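Local coordinates for protein Rab GDP-dissociation inhibitor (Saccharomyces cerevisiae, PDB 2BCG) that regulates the GDP/GTP cycle of Rab GTPases such as SEC4 by inhibiting GDP dissociation, and extracts GDP-bound YPT7 from vacuolar membranes, at residues A[71-75]-A[76-80]; A[97-100]-A[101-105]; A[174-177]-A[178-182]. All blocks are in the same frame, centred on the assembly; numbering follows the deposited sequence.

Contact 1 of 3, residues A[71-75]-A[76-80]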
ATOM      1  N   GLU A  71      12.828  21.384  16.714  1.00 31.27           N
ATOM      2  CA  GLU A  71      11.609  22.146  16.435  1.00 31.04           C
ATOM      3  C   GLU A  71      10.498  21.233  15.889  1.00 29.71           C
ATOM      4  O   GLU A  71       9.346  21.310  16.333  1.00 29.54           O
ATOM      5  CB  GLU A  71      11.867  23.292  15.461  1.00 30.36           C
ATOM      6  CG  GLU A  71      10.613  24.155  15.223  1.00 32.26           C
ATOM      7  CD  GLU A  71      10.835  25.361  14.310  1.00 32.44           C
ATOM      8  OE1 GLU A  71       9.822  25.932  13.852  1.00 37.06           O
ATOM      9  OE2 GLU A  71      12.000  25.746  14.037  1.00 37.11           O
ATOM     10  N   ARG A  72      10.866  20.381  14.935  1.00 29.29           N
ATOM     11  CA  ARG A  72       9.923  19.443  14.312  1.00 28.71           C
ATOM     12  C   ARG A  72       9.293  18.532  15.360  1.00 28.79           C
ATOM     13  O   ARG A  72       8.072  18.391  15.410  1.00 27.66           O
ATOM     14  CB  ARG A  72      10.637  18.627  13.224  0.70 28.50           C
ATOM     15  CG  ARG A  72       9.695  17.883  12.251  0.70 29.12           C
ATOM     16  CD  ARG A  72      10.469  17.061  11.216  0.70 28.57           C
ATOM     17  NE  ARG A  72      11.356  16.082  11.848  0.70 27.62           N
ATOM     18  CZ  ARG A  72      12.676  16.033  11.688  0.70 28.71           C
ATOM     19  NH1 ARG A  72      13.306  16.893  10.891  0.70 29.91           N
ATOM     20  NH2 ARG A  72      13.365  15.098  12.321  0.70 28.23           N
ATOM     21  N   GLU A  73      10.131  17.941  16.216  1.00 29.48           N
ATOM     22  CA  GLU A  73       9.623  17.026  17.236  1.00 31.00           C
ATOM     23  C   GLU A  73       8.760  17.727  18.279  1.00 30.29           C
ATOM     24  O   GLU A  73       7.736  17.190  18.694  1.00 29.84           O
ATOM     25  CB  GLU A  73      10.744  16.173  17.851  1.00 30.71           C
ATOM     26  CG  GLU A  73      11.452  15.316  16.782  1.00 32.98           C
ATOM     27  CD  GLU A  73      12.406  14.265  17.336  1.00 33.93           C
ATOM     28  OE1 GLU A  73      12.659  13.268  16.614  1.00 37.86           O
ATOM     29  OE2 GLU A  73      12.903  14.437  18.473  1.00 39.45           O
ATOM     30  N   SER A  74       9.135  18.940  18.682  1.00 30.69           N
ATOM     31  CA  SER A  74       8.301  19.658  19.643  1.00 30.71           C
ATOM     32  C   SER A  74       6.913  19.997  19.089  1.00 29.57           C
ATOM     33  O   SER A  74       5.915  19.928  19.813  1.00 29.84           O
ATOM     34  CB  SER A  74       9.013  20.910  20.190  1.00 31.18           C
ATOM     35  OG  SER A  74       9.271  21.845  19.159  1.00 34.23           O
ATOM     36  N   LYS A  75       6.842  20.315  17.791  1.00 28.12           N
ATOM     37  CA  LYS A  75       5.580  20.680  17.142  1.00 27.30           C
ATOM     38  C   LYS A  75       4.766  19.446  16.735  1.00 25.35           C
ATOM     39  O   LYS A  75       3.534  19.425  16.850  1.00 24.26           O
ATOM     40  CB  LYS A  75       5.891  21.533  15.910  0.50 27.34           C
ATOM     41  CG  LYS A  75       4.847  22.552  15.535  0.50 28.35           C
ATOM     42  CD  LYS A  75       5.387  23.542  14.499  0.50 28.24           C
ATOM     43  CE  LYS A  75       6.273  24.618  15.136  0.50 30.38           C
ATOM     44  NZ  LYS A  75       6.321  25.878  14.329  0.50 29.62           N
ATOM     45  N   PHE A  76       5.457  18.408  16.267  1.00 23.57           N
ATOM     46  CA  PHE A  76       4.759  17.301  15.607  1.00 22.78           C
ATOM     47  C   PHE A  76       5.014  15.903  16.128  1.00 23.61           C
ATOM     48  O   PHE A  76       4.419  14.949  15.628  1.00 23.46           O
ATOM     49  CB  PHE A  76       5.075  17.329  14.118  1.00 22.00           C
ATOM     50  CG  PHE A  76       4.623  18.578  13.444  1.00 19.77           C
ATOM     51  CD1 PHE A  76       3.268  18.872  13.359  1.00 20.30           C
ATOM     52  CD2 PHE A  76       5.553  19.460  12.880  1.00 20.19           C
ATOM     53  CE1 PHE A  76       2.830  20.031  12.733  1.00 21.43           C
ATOM     54  CE2 PHE A  76       5.108  20.635  12.224  1.00 22.34           C
ATOM     55  CZ  PHE A  76       3.755  20.910  12.171  1.00 22.86           C
ATOM     56  N   GLY A  77       5.891  15.770  17.125  1.00 23.76           N
ATOM     57  CA  GLY A  77       6.282  14.449  17.616  1.00 24.73           C
ATOM     58  C   GLY A  77       7.305  13.750  16.739  1.00 24.87           C
ATOM     59  O   GLY A  77       7.909  14.353  15.842  1.00 25.41           O
ATOM     60  N   LYS A  78       7.494  12.454  17.006  1.00 26.59           N
ATOM     61  CA  LYS A  78       8.517  11.640  16.337  1.00 27.30           C
ATOM     62  C   LYS A  78       8.204  11.302  14.866  1.00 26.21           C
ATOM     63  O   LYS A  78       7.048  11.006  14.530  1.00 24.68           O
ATOM     64  CB  LYS A  78       8.753  10.349  17.139  1.00 29.36           C
ATOM     65  CG  LYS A  78       9.440  10.577  18.517  1.00 30.90           C
ATOM     66  CD  LYS A  78      10.973  10.510  18.390  1.00 34.70           C
ATOM     67  CE  LYS A  78      11.679  10.310  19.755  1.00 33.71           C
ATOM     68  NZ  LYS A  78      11.941  11.571  20.557  1.00 38.05           N
ATOM     69  N   ASP A  79       9.239  11.358  14.017  1.00 25.58           N
ATOM     70  CA  ASP A  79       9.155  11.075  12.580  1.00 25.85           C
ATOM     71  C   ASP A  79       8.483   9.718  12.354  1.00 24.62           C
ATOM     72  O   ASP A  79       7.759   9.531  11.374  1.00 25.05           O
ATOM     73  CB  ASP A  79      10.564  11.040  11.954  1.00 27.16           C
ATOM     74  CG  ASP A  79      10.731  11.956  10.724  1.00 28.07           C
ATOM     75  OD1 ASP A  79      11.750  11.781  10.021  1.00 31.83           O
ATOM     76  OD2 ASP A  79       9.909  12.851  10.454  1.00 25.17           O
ATOM     77  N   ARG A  80       8.715   8.765  13.262  1.00 22.97           N
ATOM     78  CA  ARG A  80       8.185   7.403  13.067  1.00 22.70           C
ATOM     79  C   ARG A  80       6.644   7.348  13.058  1.00 20.64           C
ATOM     80  O   ARG A  80       6.057   6.408  12.517  1.00 20.52           O
ATOM     81  CB  ARG A  80       8.748   6.413  14.104  0.60 22.38           C
ATOM     82  CG  ARG A  80       8.656   6.854  15.576  0.60 23.90           C
ATOM     83  CD  ARG A  80       9.306   5.795  16.511  0.60 24.84           C
ATOM     84  NE  ARG A  80      10.554   5.252  15.959  0.60 30.72           N
ATOM     85  CZ  ARG A  80      11.764   5.777  16.144  0.60 25.85           C
ATOM     86  NH1 ARG A  80      11.925   6.860  16.893  0.60 33.12           N
ATOM     87  NH2 ARG A  80      12.828   5.211  15.586  0.60 31.39           N
TER
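Phe76 and Lys75 lie side by side at the last turn of helix 69-76, and their packing makes the dense half of this contact. Lys75 CB sits over one face of the Phe76 ring, offset toward its rim, in a CH-pi contact of 4.0 Å to the ring centroid. In one of its two conformers the lysine chain runs on along the ring, CD 3.7 Å from Phe76 CE2, and a bend at chi3 (-79°) turns the ammonium away toward Glu71 OE1. The same end of the helix is closed by backbone bonds: Phe76 N donates a hydrogen bond to Arg72 O at 2.8 Å, and Gly77 N does so to Glu73 O. Gly77 then leaves the helix with positive phi (79°), a conformation that costs glycine little, and its O receives a CA-H...O contact from Glu73 CA at 3.5 Å.

The polar side is looser and rests largely on charge. Glu73 OE2 and Lys78 NZ form a long salt bridge of 3.7 Å, while Lys69, one turn back, is the stronger partner of that carboxylate. In one of the two conformers of Arg72, NE and Asp79 OD2 make a similarly long pair, at 3.8 Å; the oxygen lies well out of the guanidinium plane and no N-H points at it. Asp79 is instead anchored through OD1 to Ser56 OG.

This is a worked case of a helix C-terminus finished by a glycine and turned into a loop, here at the surface of the chain. Helix 55-62 lies against it, with Leu55 and Tyr59 touching Phe76, while Phe76 O is hydrogen-bonded by Ser358 and by Trp82, just ahead of strand 84-85.

Contact 2 of 3, residues A[97-100]-A[101-105]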
ATOM      1  N   LEU A  97      -8.981  -3.575  -6.748  1.00 13.52           N
ATOM      2  CA  LEU A  97      -7.820  -3.730  -5.856  1.00 13.40           C
ATOM      3  C   LEU A  97      -8.151  -4.618  -4.681  1.00 14.16           C
ATOM      4  O   LEU A  97      -7.345  -5.475  -4.293  1.00 13.80           O
ATOM      5  CB  LEU A  97      -7.207  -2.368  -5.466  1.00 13.64           C
ATOM      6  CG  LEU A  97      -5.961  -2.425  -4.562  1.00 13.50           C
ATOM      7  CD1 LEU A  97      -4.865  -3.291  -5.204  1.00 13.58           C
ATOM      8  CD2 LEU A  97      -5.434  -1.017  -4.245  1.00 12.74           C
ATOM      9  N   THR A  98      -9.363  -4.482  -4.141  1.00 13.93           N
ATOM     10  CA  THR A  98      -9.730  -5.389  -3.053  1.00 15.71           C
ATOM     11  C   THR A  98      -9.745  -6.849  -3.554  1.00 14.45           C
ATOM     12  O   THR A  98      -9.282  -7.754  -2.848  1.00 15.11           O
ATOM     13  CB  THR A  98     -11.054  -5.008  -2.349  1.00 15.17           C
ATOM     14  OG1 THR A  98     -12.127  -5.102  -3.280  1.00 19.51           O
ATOM     15  CG2 THR A  98     -10.967  -3.598  -1.820  1.00 15.77           C
ATOM     16  N   ASN A  99     -10.276  -7.067  -4.759  1.00 14.75           N
ATOM     17  CA  ASN A  99     -10.326  -8.412  -5.368  1.00 14.22           C
ATOM     18  C   ASN A  99      -8.900  -9.014  -5.513  1.00 14.30           C
ATOM     19  O   ASN A  99      -8.659 -10.203  -5.231  1.00 15.80           O
ATOM     20  CB  ASN A  99     -11.041  -8.320  -6.723  1.00 15.49           C
ATOM     21  CG  ASN A  99     -11.379  -9.695  -7.314  1.00 17.70           C
ATOM     22  OD1 ASN A  99     -11.755 -10.610  -6.600  1.00 20.19           O
ATOM     23  ND2 ASN A  99     -11.208  -9.832  -8.625  1.00 21.99           N
ATOM     24  N   ILE A 100      -7.951  -8.189  -5.941  1.00 13.72           N
ATOM     25  CA  ILE A 100      -6.557  -8.634  -6.084  1.00 12.80           C
ATOM     26  C   ILE A 100      -5.948  -8.909  -4.720  1.00 12.09           C
ATOM     27  O   ILE A 100      -5.291  -9.923  -4.530  1.00 13.12           O
ATOM     28  CB  ILE A 100      -5.724  -7.591  -6.840  1.00 12.04           C
ATOM     29  CG1 ILE A 100      -6.268  -7.403  -8.254  1.00 13.41           C
ATOM     30  CG2 ILE A 100      -4.219  -7.973  -6.862  1.00 12.53           C
ATOM     31  CD1 ILE A 100      -5.621  -6.232  -8.980  1.00 14.68           C
ATOM     32  N   LEU A 101      -6.156  -8.004  -3.765  1.00 12.46           N
ATOM     33  CA  LEU A 101      -5.670  -8.204  -2.414  1.00 12.91           C
ATOM     34  C   LEU A 101      -6.113  -9.527  -1.826  1.00 14.21           C
ATOM     35  O   LEU A 101      -5.312 -10.220  -1.195  1.00 14.36           O
ATOM     36  CB  LEU A 101      -6.127  -7.055  -1.502  1.00 13.13           C
ATOM     37  CG  LEU A 101      -5.406  -5.708  -1.697  1.00 13.06           C
ATOM     38  CD1 LEU A 101      -6.266  -4.606  -1.083  1.00 12.60           C
ATOM     39  CD2 LEU A 101      -3.988  -5.730  -1.058  1.00 13.52           C
ATOM     40  N   ILE A 102      -7.393  -9.848  -2.002  1.00 14.56           N
ATOM     41  CA  ILE A 102      -7.918 -11.093  -1.429  1.00 15.33           C
ATOM     42  C   ILE A 102      -7.376 -12.329  -2.119  1.00 15.25           C
ATOM     43  O   ILE A 102      -6.976 -13.259  -1.438  1.00 17.34           O
ATOM     44  CB  ILE A 102      -9.449 -11.093  -1.604  0.70 16.64           C
ATOM     45  CG1 ILE A 102     -10.064 -10.007  -0.740  0.70 17.97           C
ATOM     46  CG2 ILE A 102     -10.025 -12.446  -1.278  0.70 16.84           C
ATOM     47  CD1 ILE A 102     -11.479  -9.658  -1.124  0.70 21.18           C
ATOM     48  N   HIS A 103      -7.295 -12.310  -3.446  1.00 14.82           N
ATOM     49  CA  HIS A 103      -6.818 -13.489  -4.191  1.00 15.67           C
ATOM     50  C   HIS A 103      -5.343 -13.784  -3.914  1.00 15.48           C
ATOM     51  O   HIS A 103      -4.933 -14.938  -3.889  1.00 15.25           O
ATOM     52  CB  HIS A 103      -7.061 -13.331  -5.694  1.00 15.90           C
ATOM     53  CG  HIS A 103      -8.464 -13.671  -6.109  1.00 17.62           C
ATOM     54  ND1 HIS A 103      -9.504 -12.771  -6.021  1.00 17.60           N
ATOM     55  CD2 HIS A 103      -8.998 -14.829  -6.582  1.00 20.28           C
ATOM     56  CE1 HIS A 103     -10.626 -13.365  -6.414  1.00 20.67           C
ATOM     57  NE2 HIS A 103     -10.344 -14.610  -6.765  1.00 20.33           N
ATOM     58  N   THR A 104      -4.541 -12.731  -3.687  1.00 14.25           N
ATOM     59  CA  THR A 104      -3.088 -12.878  -3.480  1.00 13.98           C
ATOM     60  C   THR A 104      -2.695 -12.973  -2.031  1.00 12.48           C
ATOM     61  O   THR A 104      -1.508 -13.181  -1.712  1.00 13.75           O
ATOM     62  CB  THR A 104      -2.315 -11.675  -4.055  1.00 13.20           C
ATOM     63  OG1 THR A 104      -2.731 -10.454  -3.392  1.00 13.95           O
ATOM     64  CG2 THR A 104      -2.454 -11.567  -5.599  1.00 13.77           C
ATOM     65  N   ASP A 105      -3.658 -12.774  -1.133  1.00 12.76           N
ATOM     66  CA  ASP A 105      -3.393 -12.754   0.309  1.00 13.60           C
ATOM     67  C   ASP A 105      -2.417 -11.632   0.732  1.00 13.38           C
ATOM     68  O   ASP A 105      -1.774 -11.698   1.785  1.00 13.03           O
ATOM     69  CB  ASP A 105      -2.894 -14.109   0.832  1.00 15.20           C
ATOM     70  CG  ASP A 105      -3.978 -15.204   0.814  1.00 19.49           C
ATOM     71  OD1 ASP A 105      -5.193 -14.934   0.644  1.00 22.16           O
ATOM     72  OD2 ASP A 105      -3.571 -16.365   0.951  1.00 23.78           O
TER
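His103 turns the edge of its imidazole back over the preceding helical turn, where ND1 donates to Asn99 O at 2.8 Å with the oxygen almost in the ring plane (4° out). The backbone N of His103 reaches the same oxygen at 3.1 Å, from the opposite face of the carbonyl plane, so one carbonyl is gripped twice, and the ND1 bond is what fixes the rotation of the ring. The amide of Asn99 stands nearly perpendicular to the imidazole, its OD1 3.0 Å from His103 CE1; the ND2 end is taken up by Glu96.

One residue on, the pattern recurs with a hydroxyl. Thr104 OG1, placed between its own backbone N and carbonyl carbon (chi1 61°), donates to Ile100 O at 2.9 Å, and that oxygen also accepts from Thr104 N. Side chains folded back onto the carbonyl four residues earlier thus add a second donor to two of the i to i+4 carbonyls of helix 96-104, which ends in a Schellman motif with Asp105 at positive phi. The apolar flank packs more plainly: Leu97 CG meets Leu101 CD1 at 4.1 Å, and Ile100 CG2 lies alongside Thr104 CG2. Phe248 of helix 243-254 covers Ile100, Leu101 and Thr104, whereas Thr98, Leu101 and Ile102 also pack on apolar side chains of the partner protein chain.

Contact 3 of 3, residues A[174-177]-A[178-182]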
ATOM      1  N   ASP A 174     -25.291   0.730 -24.260  1.00 32.30           N
ATOM      2  CA  ASP A 174     -24.296   1.077 -25.264  1.00 32.61           C
ATOM      3  C   ASP A 174     -24.810   2.130 -26.247  1.00 32.34           C
ATOM      4  O   ASP A 174     -24.050   2.974 -26.709  1.00 32.94           O
ATOM      5  CB  ASP A 174     -23.853  -0.180 -26.023  1.00 33.33           C
ATOM      6  CG  ASP A 174     -23.198  -1.211 -25.118  1.00 34.71           C
ATOM      7  OD1 ASP A 174     -22.159  -0.872 -24.491  1.00 36.11           O
ATOM      8  OD2 ASP A 174     -23.717  -2.355 -25.053  1.00 35.33           O
ATOM      9  N   LYS A 175     -26.100   2.082 -26.553  1.00 32.37           N
ATOM     10  CA  LYS A 175     -26.690   2.984 -27.548  1.00 32.25           C
ATOM     11  C   LYS A 175     -27.249   4.278 -26.956  1.00 31.70           C
ATOM     12  O   LYS A 175     -27.354   5.295 -27.644  1.00 32.79           O
ATOM     13  CB  LYS A 175     -27.774   2.252 -28.350  1.00 32.58           C
ATOM     14  CG  LYS A 175     -27.238   1.102 -29.211  1.00 34.53           C
ATOM     15  CD  LYS A 175     -28.390   0.347 -29.847  1.00 37.17           C
ATOM     16  CE  LYS A 175     -27.941  -0.956 -30.491  1.00 37.80           C
ATOM     17  NZ  LYS A 175     -27.347  -0.769 -31.858  1.00 43.15           N
ATOM     18  N   ASN A 176     -27.625   4.236 -25.686  1.00 30.86           N
ATOM     19  CA  ASN A 176     -28.150   5.423 -25.008  1.00 29.47           C
ATOM     20  C   ASN A 176     -27.016   6.121 -24.258  1.00 28.44           C
ATOM     21  O   ASN A 176     -26.158   5.447 -23.702  1.00 28.25           O
ATOM     22  CB  ASN A 176     -29.246   5.031 -24.021  1.00 29.49           C
ATOM     23  CG  ASN A 176     -30.581   4.692 -24.690  1.00 30.51           C
ATOM     24  OD1 ASN A 176     -31.132   3.598 -24.481  1.00 31.97           O
ATOM     25  ND2 ASN A 176     -31.135   5.644 -25.441  1.00 32.07           N
ATOM     26  N   THR A 177     -27.010   7.456 -24.278  1.00 27.07           N
ATOM     27  CA  THR A 177     -26.094   8.265 -23.456  1.00 25.78           C
ATOM     28  C   THR A 177     -26.610   8.291 -22.011  1.00 24.91           C
ATOM     29  O   THR A 177     -27.771   7.944 -21.729  1.00 23.11           O
ATOM     30  CB  THR A 177     -25.992   9.731 -23.958  1.00 25.99           C
ATOM     31  OG1 THR A 177     -27.229  10.406 -23.697  1.00 25.89           O
ATOM     32  CG2 THR A 177     -25.681   9.804 -25.462  1.00 26.35           C
ATOM     33  N   MET A 178     -25.747   8.700 -21.081  1.00 23.81           N
ATOM     34  CA  MET A 178     -26.177   8.795 -19.703  1.00 23.18           C
ATOM     35  C   MET A 178     -27.269   9.853 -19.539  1.00 22.62           C
ATOM     36  O   MET A 178     -28.176   9.652 -18.750  1.00 21.86           O
ATOM     37  CB  MET A 178     -24.994   9.040 -18.756  1.00 22.78           C
ATOM     38  CG  MET A 178     -25.317   8.658 -17.327  1.00 23.45           C
ATOM     39  SD  MET A 178     -25.978   6.992 -17.076  1.00 22.96           S
ATOM     40  CE  MET A 178     -26.670   7.114 -15.438  1.00 23.70           C
ATOM     41  N   ASP A 179     -27.193  10.951 -20.288  1.00 23.94           N
ATOM     42  CA  ASP A 179     -28.258  11.971 -20.250  1.00 24.97           C
ATOM     43  C   ASP A 179     -29.628  11.391 -20.642  1.00 24.83           C
ATOM     44  O   ASP A 179     -30.641  11.725 -20.035  1.00 24.39           O
ATOM     45  CB  ASP A 179     -27.928  13.148 -21.162  1.00 25.83           C
ATOM     46  CG  ASP A 179     -28.182  14.489 -20.498  1.00 28.26           C
ATOM     47  OD1 ASP A 179     -27.767  15.522 -21.088  1.00 33.73           O
ATOM     48  OD2 ASP A 179     -28.761  14.517 -19.389  1.00 30.01           O
ATOM     49  N   GLU A 180     -29.636  10.510 -21.650  1.00 25.18           N
ATOM     50  CA  GLU A 180     -30.858   9.831 -22.064  1.00 25.19           C
ATOM     51  C   GLU A 180     -31.377   8.883 -21.003  1.00 24.48           C
ATOM     52  O   GLU A 180     -32.581   8.765 -20.803  1.00 24.67           O
ATOM     53  CB  GLU A 180     -30.652   9.091 -23.388  1.00 25.27           C
ATOM     54  CG  GLU A 180     -30.442  10.032 -24.565  1.00 27.71           C
ATOM     55  CD  GLU A 180     -30.161   9.290 -25.859  1.00 29.36           C
ATOM     56  OE1 GLU A 180     -29.664   8.142 -25.806  1.00 29.09           O
ATOM     57  OE2 GLU A 180     -30.439   9.867 -26.928  1.00 32.55           O
ATOM     58  N   VAL A 181     -30.470   8.234 -20.270  1.00 24.05           N
ATOM     59  CA  VAL A 181     -30.876   7.401 -19.158  1.00 23.51           C
ATOM     60  C   VAL A 181     -31.540   8.264 -18.058  1.00 23.06           C
ATOM     61  O   VAL A 181     -32.577   7.891 -17.501  1.00 23.21           O
ATOM     62  CB  VAL A 181     -29.664   6.574 -18.582  1.00 23.24           C
ATOM     63  CG1 VAL A 181     -30.017   5.952 -17.251  1.00 23.86           C
ATOM     64  CG2 VAL A 181     -29.209   5.495 -19.567  1.00 24.42           C
ATOM     65  N   TYR A 182     -30.949   9.433 -17.781  1.00 22.25           N
ATOM     66  CA  TYR A 182     -31.485  10.346 -16.778  1.00 20.88           C
ATOM     67  C   TYR A 182     -32.897  10.793 -17.195  1.00 21.77           C
ATOM     68  O   TYR A 182     -33.816  10.834 -16.362  1.00 22.14           O
ATOM     69  CB  TYR A 182     -30.561  11.563 -16.614  1.00 19.41           C
ATOM     70  CG  TYR A 182     -29.236  11.363 -15.835  1.00 18.01           C
ATOM     71  CD1 TYR A 182     -28.101  12.089 -16.193  1.00 17.66           C
ATOM     72  CD2 TYR A 182     -29.145  10.478 -14.752  1.00 19.60           C
ATOM     73  CE1 TYR A 182     -26.888  11.980 -15.463  1.00 16.69           C
ATOM     74  CE2 TYR A 182     -27.921  10.343 -14.004  1.00 17.37           C
ATOM     75  CZ  TYR A 182     -26.811  11.105 -14.389  1.00 17.30           C
ATOM     76  OH  TYR A 182     -25.623  10.971 -13.664  1.00 18.32           O
TER
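A chi1 of 70° sets Thr177 OG1 between its own backbone N and carbonyl carbon, facing the first turn of helix 178-184, while Glu180 holds CG beside its backbone N (chi1 -68°) and extends its carboxylate back toward the loop. Glu180 N then donates to Thr177 OG1 at 3.2 Å, and Thr177 N returns a bond to Glu180 OE1 at 3.1 Å. This reciprocal pair is a capping box, with Thr177 as N-cap, and it satisfies two backbone N-H groups at the start of the helix. Asn176 adds a third link: ND2 reaches Glu180 OE1 at 2.9 Å along an almost straight bond (177°). The two donors meet OE1 from opposite faces of the carboxylate plane, and the amide stands at a steep angle to it. Replacing Asn176 by an alanine would probably cost Glu180 OE1 one of the two bonds described here and leave the carboxylate freer to swing, besides taking away the OD1 acceptor used by Asp172 N. Behind the cap, Val181 N donates to Thr177 O, and Met178 packs against Ala212, Ser215 and Ile219 of helix 212-229.

Followed from the N terminus, the three contacts come strictly in series, none nested in or crossing another, and each closes only a single local turn. Contact 1 ends helix 69-76 and leads the chain toward strand 84-85; contact 2 runs through helix 96-104 to its C-terminus, beside helices 243-254 and 424-438; contact 3 opens helix 178-184 after the loop from helix 144-159, in the helical part where the geranylgeranyl groups bind. Together they illustrate two helix exits and one helix entry. Contacts 1 and 3 lie on opposite sides of the chain's centre, their centres about 53 Å apart, and no two of the three touch.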